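Local structure of putative cyclohexadienyl dehydrogenase and ADH prephenate dehydrogenase (Rhizobium meliloti, 4WJI) at residues Thr6-Gly11 with Glu63-Val68; Val33-Ser38 with Leu56-Ala61. The protein probably catalyses the NAD(P)-dependent oxidative decarboxylation of prephenate to 4-hydroxyphenylpyruvate in tyrosine biosynthesis. All coordinates share one frame; numbering follows the deposited sequence.

In the fold
Contact 1 pairs strand 4-10 with strand 67-70, and contact 2 sets the end of strand 29-35 against the short helix 58-61. Their centres lie about 10 Å apart. Strand 4-10 joins the two: 67-70 runs along one edge and 29-35 along the other, where Leu9 N to Val33 O (2.8 Å) and Val33 N to Ile7 O (2.9 Å) are probable hydrogen bonds. Helix 58-61 lies over this seam, with Ala61 O 3.5 Å from Ala8 CB, and the chain then enters strand 67-70. Segments 6-11 and 33-38 both run to the bound NADP: Gly11 of contact 1 touches it, and Thr36, Arg37 and Ser38 of contact 2 hold its 2'-phosphate.

Contact 1: Thr6-Gly11 with Glu63-Val68; sequences TIALIG and EGADLV
Asp66 carries its carboxylate anti to its own carbonyl carbon and beside its backbone N (chi1 -57°), which brings OD2 to the backbone of Thr6 in the neighbouring strand. Asp66 OD2 accepts from Thr6 N at 2.9 Å through its anti lone pair. Thr6 has the same first torsion, with OG1 beside the backbone N, and its hydroxyl donates to a water 2.7 Å from OG1; that water in turn donates to Asp66 OD2 and Gly64 O. The other carboxylate oxygen, OD1, forms a salt bridge with Lys89, which is likely to keep the group ionised. Thr6 O is gripped twice: by Leu67 N at 3.3 Å, in the carbonyl plane, and by Asp66 N at 3.0 Å, tilted 25° from that plane. From here the two strands settle into parallel pairing, with Ala8 N donating to Leu67 O at 2.8 Å in a nearly straight bond. These are the first and fourth strands of the Rossmann-type nucleotide-binding fold, adjacent at the middle of its sheet; the first leads into Gly11, the opening glycine of a GxGxxG sequence, which touches the NADP. Ile7 and Leu67 share one face of the sheet, side by side and pointing the same way, with Ile7 CG2 4.1 Å from Leu67 CD2; Ile23 of helix 14-26 packs on Ile7 there. On the reverse face, Ala8 CB meets Ala65 CB at 3.9 Å. Farther along, the extended Ile10 side chain reaches obliquely over Val68, its CD1 3.6 Å from Val68 CG1, and Val62 touches both.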
# COMPACT_ATOMS: atom_id res chain seq x y z
N THR A 6 -26.28 29.05 4.24
CA THR A 6 -26.82 27.80 3.72
C THR A 6 -25.75 27.14 2.82
O THR A 6 -25.18 27.78 1.93
CB THR A 6 -28.00 28.07 2.83
OG1 THR A 6 -29.00 28.80 3.59
CG2 THR A 6 -28.60 26.75 2.36
N ILE A 7 -25.46 25.88 3.12
CA ILE A 7 -24.56 25.05 2.33
C ILE A 7 -25.37 23.91 1.75
O ILE A 7 -26.00 23.18 2.49
CB ILE A 7 -23.39 24.50 3.14
CG1 ILE A 7 -22.58 25.64 3.79
CG2 ILE A 7 -22.51 23.62 2.26
CD1 ILE A 7 -21.45 25.14 4.62
N ALA A 8 -25.33 23.78 0.40
CA ALA A 8 -25.99 22.68 -0.29
C ALA A 8 -24.93 21.66 -0.71
O ALA A 8 -23.92 22.02 -1.36
CB ALA A 8 -26.69 23.18 -1.53
N LEU A 9 -25.16 20.40 -0.32
CA LEU A 9 -24.24 19.30 -0.65
C LEU A 9 -24.90 18.47 -1.69
O LEU A 9 -25.94 17.85 -1.44
CB LEU A 9 -23.97 18.46 0.59
CG LEU A 9 -23.34 19.26 1.75
CD1 LEU A 9 -23.16 18.35 2.96
CD2 LEU A 9 -22.01 19.92 1.35
N ILE A 10 -24.31 18.47 -2.89
CA ILE A 10 -24.83 17.65 -4.00
C ILE A 10 -23.93 16.43 -4.12
O ILE A 10 -22.76 16.55 -4.54
CB ILE A 10 -24.84 18.40 -5.33
CG1 ILE A 10 -25.66 19.70 -5.21
CG2 ILE A 10 -25.39 17.48 -6.44
CD1 ILE A 10 -25.71 20.58 -6.44
N GLY A 11 -24.43 15.27 -3.71
CA GLY A 11 -23.60 14.10 -3.53
C GLY A 11 -23.25 13.95 -2.05
O GLY A 11 -22.81 14.91 -1.40
N GLU A 63 -31.41 26.40 -4.24
CA GLU A 63 -32.16 27.66 -4.15
C GLU A 63 -31.77 28.42 -2.87
O GLU A 63 -31.87 27.89 -1.78
CB GLU A 63 -33.64 27.38 -4.32
CG GLU A 63 -33.92 26.94 -5.78
CD GLU A 63 -35.36 26.61 -6.13
OE1 GLU A 63 -36.26 26.63 -5.24
OE2 GLU A 63 -35.59 26.32 -7.33
N GLY A 64 -31.18 29.60 -3.02
CA GLY A 64 -30.73 30.39 -1.87
C GLY A 64 -29.46 29.97 -1.18
O GLY A 64 -29.09 30.52 -0.15
N ALA A 65 -28.76 28.99 -1.74
CA ALA A 65 -27.53 28.48 -1.12
C ALA A 65 -26.33 29.40 -1.37
O ALA A 65 -26.11 29.86 -2.49
CB ALA A 65 -27.22 27.07 -1.59
N ASP A 66 -25.58 29.66 -0.32
CA ASP A 66 -24.39 30.49 -0.38
C ASP A 66 -23.19 29.71 -0.88
O ASP A 66 -22.33 30.27 -1.59
CB ASP A 66 -24.08 31.07 1.01
CG ASP A 66 -25.24 31.85 1.57
OD1 ASP A 66 -25.52 32.98 1.04
OD2 ASP A 66 -25.95 31.28 2.45
N LEU A 67 -23.11 28.42 -0.51
CA LEU A 67 -22.03 27.52 -0.96
C LEU A 67 -22.71 26.23 -1.45
O LEU A 67 -23.60 25.70 -0.77
CB LEU A 67 -21.08 27.19 0.19
CG LEU A 67 -19.96 26.21 -0.17
CD1 LEU A 67 -19.03 26.80 -1.20
CD2 LEU A 67 -19.22 25.85 1.10
N VAL A 68 -22.30 25.77 -2.64
CA VAL A 68 -22.77 24.52 -3.23
C VAL A 68 -21.55 23.66 -3.45
O VAL A 68 -20.59 24.08 -4.13
CB VAL A 68 -23.45 24.78 -4.58
CG1 VAL A 68 -23.88 23.49 -5.23
CG2 VAL A 68 -24.62 25.72 -4.40
O HOH W 1 -28.66 31.33 2.60

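Contact 2: Val33-Ser38 with Leu56-Ala61. With NAP (NADP nicotinamide-adenine-dinucleotide phosphate), chain B.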
# COMPACT_ATOMS: atom_id res chain seq x y z
N VAL A 33 -28.24 21.61 3.39
CA VAL A 33 -29.20 20.99 2.48
C VAL A 33 -28.50 19.84 1.82
O VAL A 33 -27.42 20.03 1.27
CB VAL A 33 -29.68 21.99 1.40
CG1 VAL A 33 -30.76 21.34 0.55
CG2 VAL A 33 -30.22 23.27 2.06
N VAL A 34 -29.12 18.66 1.83
CA VAL A 34 -28.53 17.45 1.23
C VAL A 34 -29.37 17.01 0.05
O VAL A 34 -30.62 16.87 0.15
CB VAL A 34 -28.46 16.32 2.25
CG1 VAL A 34 -28.07 14.99 1.62
CG2 VAL A 34 -27.45 16.67 3.33
N THR A 35 -28.67 16.74 -1.05
CA THR A 35 -29.30 16.11 -2.20
C THR A 35 -28.40 15.03 -2.75
O THR A 35 -27.17 15.12 -2.66
CB THR A 35 -29.70 17.12 -3.28
OG1 THR A 35 -30.54 16.52 -4.27
CG2 THR A 35 -28.54 17.76 -3.91
N THR A 36 -29.03 14.00 -3.32
CA THR A 36 -28.33 12.93 -4.00
C THR A 36 -29.32 12.34 -5.00
O THR A 36 -30.54 12.56 -4.86
CB THR A 36 -27.84 11.88 -2.98
OG1 THR A 36 -26.92 10.95 -3.58
CG2 THR A 36 -28.98 11.11 -2.28
N ARG A 37 -28.82 11.57 -5.97
CA ARG A 37 -29.75 11.18 -7.02
C ARG A 37 -30.74 10.11 -6.59
O ARG A 37 -31.88 10.17 -7.01
CB ARG A 37 -29.08 10.79 -8.31
CG ARG A 37 -28.07 9.74 -8.15
CD ARG A 37 -27.74 9.12 -9.50
NE ARG A 37 -26.83 8.03 -9.21
CZ ARG A 37 -26.24 7.28 -10.11
NH1 ARG A 37 -26.40 7.54 -11.41
NH2 ARG A 37 -25.45 6.30 -9.71
N SER A 38 -30.34 9.19 -5.71
CA SER A 38 -31.24 8.10 -5.37
C SER A 38 -32.00 8.26 -4.06
O SER A 38 -31.50 8.82 -3.08
CB SER A 38 -30.46 6.80 -5.36
OG SER A 38 -29.70 6.62 -4.19
N LEU A 56 -34.56 15.34 -3.50
CA LEU A 56 -34.08 14.63 -4.66
C LEU A 56 -33.69 15.53 -5.83
O LEU A 56 -33.05 15.07 -6.80
CB LEU A 56 -35.12 13.61 -5.11
CG LEU A 56 -35.50 12.49 -4.15
CD1 LEU A 56 -36.82 11.80 -4.55
CD2 LEU A 56 -34.37 11.46 -4.08
N SER A 57 -34.06 16.81 -5.76
CA SER A 57 -33.80 17.73 -6.82
C SER A 57 -32.62 18.61 -6.51
O SER A 57 -32.71 19.47 -5.61
CB SER A 57 -35.02 18.59 -7.02
OG SER A 57 -34.76 19.62 -7.91
N ALA A 58 -31.53 18.46 -7.27
CA ALA A 58 -30.39 19.38 -7.12
C ALA A 58 -30.79 20.84 -7.43
O ALA A 58 -30.32 21.77 -6.78
CB ALA A 58 -29.24 18.93 -7.99
N ALA A 59 -31.68 21.04 -8.40
CA ALA A 59 -32.16 22.38 -8.71
C ALA A 59 -32.81 23.01 -7.47
O ALA A 59 -32.50 24.16 -7.13
CB ALA A 59 -33.11 22.34 -9.88
N GLU A 60 -33.70 22.28 -6.81
CA GLU A 60 -34.30 22.79 -5.58
C GLU A 60 -33.27 23.00 -4.47
O GLU A 60 -33.34 23.98 -3.72
CB GLU A 60 -35.32 21.81 -5.00
CG GLU A 60 -36.65 21.66 -5.67
CD GLU A 60 -37.61 20.83 -4.79
OE1 GLU A 60 -37.21 20.22 -3.72
OE2 GLU A 60 -38.79 20.77 -5.20
N ALA A 61 -32.31 22.09 -4.38
CA ALA A 61 -31.34 22.13 -3.28
C ALA A 61 -30.52 23.40 -3.23
O ALA A 61 -30.10 23.85 -2.14
CB ALA A 61 -30.40 20.93 -3.36
PA NAP B . -19.16 7.92 -3.39
O1A NAP B . -18.96 7.63 -1.96
O2A NAP B . -19.37 6.83 -4.39
O5B NAP B . -20.42 8.91 -3.52
C5B NAP B . -20.98 9.20 -4.79
C4B NAP B . -22.08 10.25 -4.71
O4B NAP B . -22.36 10.70 -6.04
C3B NAP B . -23.40 9.70 -4.19
O3B NAP B . -24.18 10.73 -3.61
C2B NAP B . -24.10 9.26 -5.45
O2B NAP B . -25.49 9.30 -5.32
C1B NAP B . -23.68 10.34 -6.42
N9A NAP B . -23.71 10.00 -7.87
C8A NAP B . -23.16 8.96 -8.47
N7A NAP B . -23.30 8.97 -9.77
C5A NAP B . -24.01 10.10 -10.03
C6A NAP B . -24.50 10.68 -11.23
N6A NAP B . -24.29 10.09 -12.42
N1A NAP B . -25.15 11.82 -11.13
C2A NAP B . -25.33 12.37 -9.94
N3A NAP B . -24.92 11.91 -8.77
C4A NAP B . -24.27 10.76 -8.85
O3 NAP B . -18.00 8.88 -3.95
PN NAP B . -16.92 9.82 -3.25
O1N NAP B . -15.83 8.95 -2.87
O2N NAP B . -17.55 10.69 -2.25
O5D NAP B . -16.39 10.68 -4.50
C5D NAP B . -17.02 11.86 -4.93
C4D NAP B . -16.00 12.73 -5.65
O4D NAP B . -14.91 12.95 -4.78
C3D NAP B . -15.42 12.10 -6.88
O3D NAP B . -15.29 13.07 -7.90
C2D NAP B . -14.07 11.59 -6.45
O2D NAP B . -13.18 11.57 -7.54
C1D NAP B . -13.69 12.68 -5.44
N1N NAP B . -12.78 12.26 -4.37
C2N NAP B . -12.83 11.03 -3.86
C3N NAP B . -11.98 10.64 -2.86
C7N NAP B . -11.96 9.25 -2.26
O7N NAP B . -10.99 8.89 -1.65
N7N NAP B . -13.02 8.49 -2.44
C4N NAP B . -11.09 11.56 -2.38
C5N NAP B . -11.08 12.83 -2.90
C6N NAP B . -11.92 13.17 -3.93
P2B NAP B . -26.37 7.96 -5.17
O1X NAP B . -25.68 7.11 -4.16
O2X NAP B . -27.70 8.48 -4.71
O3X NAP B . -26.43 7.25 -6.51
O HOH W 2 -29.86 15.26 -6.72
O HOH W 3 -32.63 12.61 -7.96
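Arg37, whose carbonyl end borders Leu56 CD2, lays one face of its guanidinium over the NADP adenine, with N7A 3.3 Å above the centre of the group. At the guanidinium edge, in plane, phosphate O3X takes a nearly straight bond from Arg37 NE (2.8 Å, 172°). Phosphate O2X accepts from three groups: Ser38 N, Ser38 OG and Thr36 OG1, the last also receiving the ribose hydroxyl O3B at 2.7 Å. This cluster after the second strand of the Rossmann fold recognises the 2'-phosphate that distinguishes NADP from NAD. Ser38 also N-caps helix 39-48. Two waters tie segment 33-38 to Leu56: one donates to Arg37 O and Leu56 O, the other to Thr35 OG1 (2.8 Å) and, at longer range, to Leu56 O. Thr35 OG1, anti to the backbone N (chi1 -169°), is also hydrogen-bonded to Thr55 O, while CG2 packs 3.7 Å from Ala61 CB. With an alanine here, Thr55 O and the bridging water would probably lose their hydroxyl partner, and a gap would open beside Ala61. Val33 CG1 packs against the same Ala61, 3.9 Å from its CB, and Ser57 OG caps helix 58-61 by accepting from Glu60 N.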